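Local coordinates for protein translation initiation factor 4E (Ascaris suum, PDB 3M94) that binds the 5' cap of messenger RNA, including the trimethylated m2,2,7G form found in nematodes, and so probably recruits transcripts for translation initiation, at residues 94-99 / 116-121. Numbering follows the deposited sequence.
Sequences HYWLEL and CGAVVN. With M7M (N,N,7-trimethylguanosine 5'-(trihydrogen diphosphate)), chain C.
Trp96 carries most of the contact between helix 94-99 and strand 116-121, its indole set against the backbone and side chains of the strand. Val120 crosses it at about a right angle. Val120 CG1 sits over the centre of one face, 3.5 Å from the centroid of the six-membered ring of Trp96 and 11° off the ring normal, a well-centred CH-pi contact. That methyl is placed by a chi1 of 53°, which sets CG1 between the backbone N and the carbonyl carbon of Val120. The far side of the benzo ring reaches past the side chains to the strand itself: Trp96 CZ3 comes within 3.6 Å of Val119 C, obliquely, and Ala118 C lies at the ring edge, in plane. Trp96 CZ3 is also 3.6 Å from Ala118 CB, a small side chain consistent with the ring's close approach to the backbone. The eIF4E fold is a curved antiparallel sheet backed by helices on its convex side, with the cap bound on the concave side; here helix 88-104 covers the central strand 115-121, the two short segments running nearly antiparallel at 169° with their axes 9.5 Å apart. One turn beyond Trp96, Leu99 lays CD2 against Ala118 CB (3.7 Å), so that Ala118 CB sits in the notch between the indole and the leucine. Leu99 also touches Val129 of the adjacent strand and Leu149 of helix 139-153. Val119, whose CB points away from the helix, packs on Tyr58, Phe60 and Trp132, while the next strand residue but one, Asn121, belongs to the cap pocket: its ND2 lies 3.4 Å from M7M OBJ and is hydrogen-bonded to Asp56 OD1.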
ATOM      1  N   HIS A  94      -9.968   1.582  -7.214  1.00 19.92           N
ATOM      2  CA  HIS A  94      -9.169   2.553  -7.957  1.00 20.01           C
ATOM      3  C   HIS A  94      -7.937   2.977  -7.148  1.00 19.65           C
ATOM      4  O   HIS A  94      -6.822   2.915  -7.645  1.00 19.19           O
ATOM      5  CB  HIS A  94     -10.025   3.765  -8.335  1.00 20.18           C
ATOM      6  CG  HIS A  94      -9.304   4.790  -9.153  1.00 22.14           C
ATOM      7  ND1 HIS A  94      -9.139   4.673 -10.518  1.00 24.38           N
ATOM      8  CD2 HIS A  94      -8.727   5.968  -8.804  1.00 24.51           C
ATOM      9  CE1 HIS A  94      -8.475   5.724 -10.972  1.00 24.97           C
ATOM     10  NE2 HIS A  94      -8.210   6.524  -9.952  1.00 25.47           N
ATOM     11  N   TYR A  95      -8.150   3.397  -5.900  1.00 19.24           N
ATOM     12  CA  TYR A  95      -7.054   3.779  -5.008  1.00 18.68           C
ATOM     13  C   TYR A  95      -6.003   2.669  -4.874  1.00 18.54           C
ATOM     14  O   TYR A  95      -4.814   2.919  -5.050  1.00 18.30           O
ATOM     15  CB  TYR A  95      -7.594   4.172  -3.631  1.00 18.40           C
ATOM     16  CG  TYR A  95      -8.118   5.603  -3.498  1.00 19.11           C
ATOM     17  CD1 TYR A  95      -8.540   6.085  -2.257  1.00 19.19           C
ATOM     18  CD2 TYR A  95      -8.174   6.477  -4.596  1.00 19.09           C
ATOM     19  CE1 TYR A  95      -9.018   7.404  -2.100  1.00 20.65           C
ATOM     20  CE2 TYR A  95      -8.646   7.805  -4.451  1.00 19.72           C
ATOM     21  CZ  TYR A  95      -9.075   8.253  -3.195  1.00 20.55           C
ATOM     22  OH  TYR A  95      -9.538   9.547  -3.024  1.00 22.37           O
ATOM     23  N   TRP A  96      -6.456   1.452  -4.563  1.00 17.99           N
ATOM     24  CA  TRP A  96      -5.576   0.291  -4.390  1.00 17.53           C
ATOM     25  C   TRP A  96      -4.758  -0.027  -5.640  1.00 17.42           C
ATOM     26  O   TRP A  96      -3.543  -0.130  -5.564  1.00 18.20           O
ATOM     27  CB  TRP A  96      -6.388  -0.928  -3.944  1.00 17.15           C
ATOM     28  CG  TRP A  96      -5.600  -2.208  -3.735  1.00 16.00           C
ATOM     29  CD1 TRP A  96      -5.832  -3.391  -4.330  1.00 13.04           C
ATOM     30  CD2 TRP A  96      -4.490  -2.413  -2.839  1.00 14.51           C
ATOM     31  NE1 TRP A  96      -4.942  -4.336  -3.871  1.00 16.01           N
ATOM     32  CE2 TRP A  96      -4.112  -3.759  -2.948  1.00 14.95           C
ATOM     33  CE3 TRP A  96      -3.780  -1.580  -1.953  1.00 15.57           C
ATOM     34  CZ2 TRP A  96      -3.038  -4.310  -2.222  1.00 15.29           C
ATOM     35  CZ3 TRP A  96      -2.737  -2.129  -1.207  1.00 14.97           C
ATOM     36  CH2 TRP A  96      -2.374  -3.485  -1.351  1.00 15.82           C
ATOM     37  N   LEU A  97      -5.413  -0.161  -6.788  1.00 17.52           N
ATOM     38  CA  LEU A  97      -4.709  -0.470  -8.034  1.00 16.92           C
ATOM     39  C   LEU A  97      -3.724   0.640  -8.439  1.00 17.25           C
ATOM     40  O   LEU A  97      -2.586   0.338  -8.802  1.00 16.88           O
ATOM     41  CB  LEU A  97      -5.687  -0.761  -9.186  1.00 16.59           C
ATOM     42  CG  LEU A  97      -5.048  -1.120 -10.547  1.00 16.19           C
ATOM     43  CD1 LEU A  97      -4.013  -2.301 -10.453  1.00 13.34           C
ATOM     44  CD2 LEU A  97      -6.126  -1.443 -11.580  1.00 16.11           C
ATOM     45  N   GLU A  98      -4.147   1.909  -8.377  1.00 16.62           N
ATOM     46  CA  GLU A  98      -3.210   3.020  -8.627  1.00 17.08           C
ATOM     47  C   GLU A  98      -1.969   2.963  -7.719  1.00 16.95           C
ATOM     48  O   GLU A  98      -0.853   3.206  -8.173  1.00 17.12           O
ATOM     49  CB  GLU A  98      -3.888   4.390  -8.460  1.00 17.80           C
ATOM     50  CG  GLU A  98      -5.016   4.696  -9.462  1.00 20.27           C
ATOM     51  CD  GLU A  98      -4.563   4.681 -10.918  1.00 23.27           C
ATOM     52  OE1 GLU A  98      -3.456   5.157 -11.213  1.00 25.06           O
ATOM     53  OE2 GLU A  98      -5.323   4.201 -11.781  1.00 27.49           O
ATOM     54  N   LEU A  99      -2.164   2.650  -6.439  1.00 16.53           N
ATOM     55  CA  LEU A  99      -1.024   2.542  -5.530  1.00 16.60           C
ATOM     56  C   LEU A  99      -0.090   1.387  -5.911  1.00 16.56           C
ATOM     57  O   LEU A  99       1.127   1.548  -5.886  1.00 16.45           O
ATOM     58  CB  LEU A  99      -1.481   2.433  -4.070  1.00 16.23           C
ATOM     59  CG  LEU A  99      -0.391   2.383  -3.003  1.00 17.22           C
ATOM     60  CD1 LEU A  99       0.607   3.537  -3.158  1.00 17.25           C
ATOM     61  CD2 LEU A  99      -1.039   2.425  -1.616  1.00 17.49           C
ATOM     62  N   CYS A 116       8.335   0.235   1.786  1.00 16.59           N
ATOM     63  CA  CYS A 116       8.275  -1.166   2.166  1.00 16.63           C
ATOM     64  C   CYS A 116       7.154  -1.892   1.442  1.00 16.66           C
ATOM     65  O   CYS A 116       7.362  -2.982   0.910  1.00 15.61           O
ATOM     66  CB  CYS A 116       8.085  -1.307   3.669  1.00 16.85           C
ATOM     67  SG  CYS A 116       9.381  -0.490   4.553  1.00 18.77           S
ATOM     68  N   GLY A 117       5.963  -1.299   1.436  1.00 16.45           N
ATOM     69  CA  GLY A 117       4.854  -1.878   0.700  1.00 17.17           C
ATOM     70  C   GLY A 117       3.551  -1.153   0.917  1.00 17.49           C
ATOM     71  O   GLY A 117       3.511  -0.131   1.608  1.00 18.77           O
ATOM     72  N   ALA A 118       2.483  -1.688   0.335  1.00 17.13           N
ATOM     73  CA  ALA A 118       1.142  -1.104   0.466  1.00 16.41           C
ATOM     74  C   ALA A 118       0.169  -2.029   1.193  1.00 16.41           C
ATOM     75  O   ALA A 118       0.311  -3.258   1.149  1.00 16.01           O
ATOM     76  CB  ALA A 118       0.594  -0.775  -0.898  1.00 16.02           C
ATOM     77  N   VAL A 119      -0.849  -1.431   1.812  1.00 16.07           N
ATOM     78  CA  VAL A 119      -1.854  -2.185   2.551  1.00 16.25           C
ATOM     79  C   VAL A 119      -3.250  -1.630   2.293  1.00 16.19           C
ATOM     80  O   VAL A 119      -3.478  -0.410   2.382  1.00 14.71           O
ATOM     81  CB  VAL A 119      -1.612  -2.098   4.081  1.00 16.04           C
ATOM     82  CG1 VAL A 119      -2.635  -2.961   4.865  1.00 17.35           C
ATOM     83  CG2 VAL A 119      -0.190  -2.489   4.431  1.00 16.74           C
ATOM     84  N   VAL A 120      -4.189  -2.525   1.991  1.00 15.99           N
ATOM     85  CA  VAL A 120      -5.585  -2.158   2.058  1.00 15.77           C
ATOM     86  C   VAL A 120      -6.283  -2.961   3.159  1.00 16.57           C
ATOM     87  O   VAL A 120      -6.224  -4.196   3.168  1.00 15.81           O
ATOM     88  CB  VAL A 120      -6.308  -2.248   0.684  1.00 15.95           C
ATOM     89  CG1 VAL A 120      -6.127  -3.622   0.031  1.00 16.04           C
ATOM     90  CG2 VAL A 120      -7.813  -1.884   0.825  1.00 15.14           C
ATOM     91  N   ASN A 121      -6.910  -2.245   4.096  1.00 16.69           N
ATOM     92  CA  ASN A 121      -7.735  -2.853   5.136  1.00 17.81           C
ATOM     93  C   ASN A 121      -9.192  -2.607   4.772  1.00 18.02           C
ATOM     94  O   ASN A 121      -9.600  -1.458   4.604  1.00 17.82           O
ATOM     95  CB  ASN A 121      -7.436  -2.238   6.515  1.00 17.92           C
ATOM     96  CG  ASN A 121      -5.944  -2.226   6.841  1.00 19.64           C
ATOM     97  OD1 ASN A 121      -5.336  -1.164   6.934  1.00 21.22           O
ATOM     98  ND2 ASN A 121      -5.350  -3.412   7.008  1.00 19.62           N
TER
HETATM   99  OAX M7M C   1      -8.452  -1.375  13.925  1.00 95.53           O
HETATM  100  OAY M7M C   1      -9.246  -1.112  11.602  1.00 96.02           O
HETATM  101  PAZ M7M C   1      -8.347  -1.959  12.433  1.00 96.02           P
HETATM  102  OBA M7M C   1      -8.573  -3.431  12.479  1.00 95.86           O
HETATM  103  OBB M7M C   1       1.901  -6.245  12.609  1.00 88.92           O
HETATM  104  CBC M7M C   1      -0.218  -5.047  11.325  1.00 88.85           C
HETATM  105  OBD M7M C   1      -6.832  -1.715  11.970  1.00 94.84           O
HETATM  106  NBE M7M C   1       1.487  -7.512  14.404  1.00 89.59           N
HETATM  107  CBF M7M C   1       1.087  -6.734  13.405  1.00 89.36           C
HETATM  108  CBG M7M C   1      -0.253  -6.498  13.321  1.00 89.17           C
HETATM  109  NBH M7M C   1      -0.863  -5.764  12.432  1.00 88.98           N
HETATM  110  CBI M7M C   1      -2.151  -5.811  12.723  1.00 89.06           C
HETATM  111  OBJ M7M C   1      -6.579  -3.450  10.195  1.00 92.92           O
HETATM  112  PBK M7M C   1      -5.886  -2.843  11.334  1.00 93.19           P
HETATM  113  OBL M7M C   1      -4.525  -2.269  11.208  1.00 92.35           O
HETATM  114  CBM M7M C   1       0.596  -8.019  15.252  1.00 89.60           C
HETATM  115  NBN M7M C   1      -0.716  -7.790  15.172  1.00 89.15           N
HETATM  116  CBO M7M C   1      -1.155  -7.015  14.187  1.00 89.09           C
HETATM  117  NBP M7M C   1      -2.324  -6.580  13.787  1.00 89.37           N
HETATM  118  CBQ M7M C   1      -3.607  -6.878  14.419  1.00 90.31           C
HETATM  119  OBR M7M C   1      -4.676  -6.261  13.727  1.00 90.49           O
HETATM  120  CBS M7M C   1      -5.151  -5.107  14.398  1.00 91.15           C
HETATM  121  CBT M7M C   1      -4.970  -3.896  13.511  1.00 91.62           C
HETATM  122  OBU M7M C   1      -5.925  -3.934  12.481  1.00 92.80           O
HETATM  123  NBV M7M C   1       1.082  -8.781  16.216  1.00 90.08           N
HETATM  124  CBW M7M C   1       0.192  -9.372  17.177  1.00 90.33           C
HETATM  125  CBX M7M C   1      -3.562  -6.256  15.780  1.00 90.88           C
HETATM  126  CBY M7M C   1      -4.220  -4.922  15.561  1.00 91.33           C
HETATM  127  CBZ M7M C   1       2.507  -8.999  16.278  1.00 90.17           C
HETATM  128  OCA M7M C   1      -4.336  -7.089  16.623  1.00 90.86           O
HETATM  129  OCB M7M C   1      -4.953  -4.486  16.694  1.00 92.18           O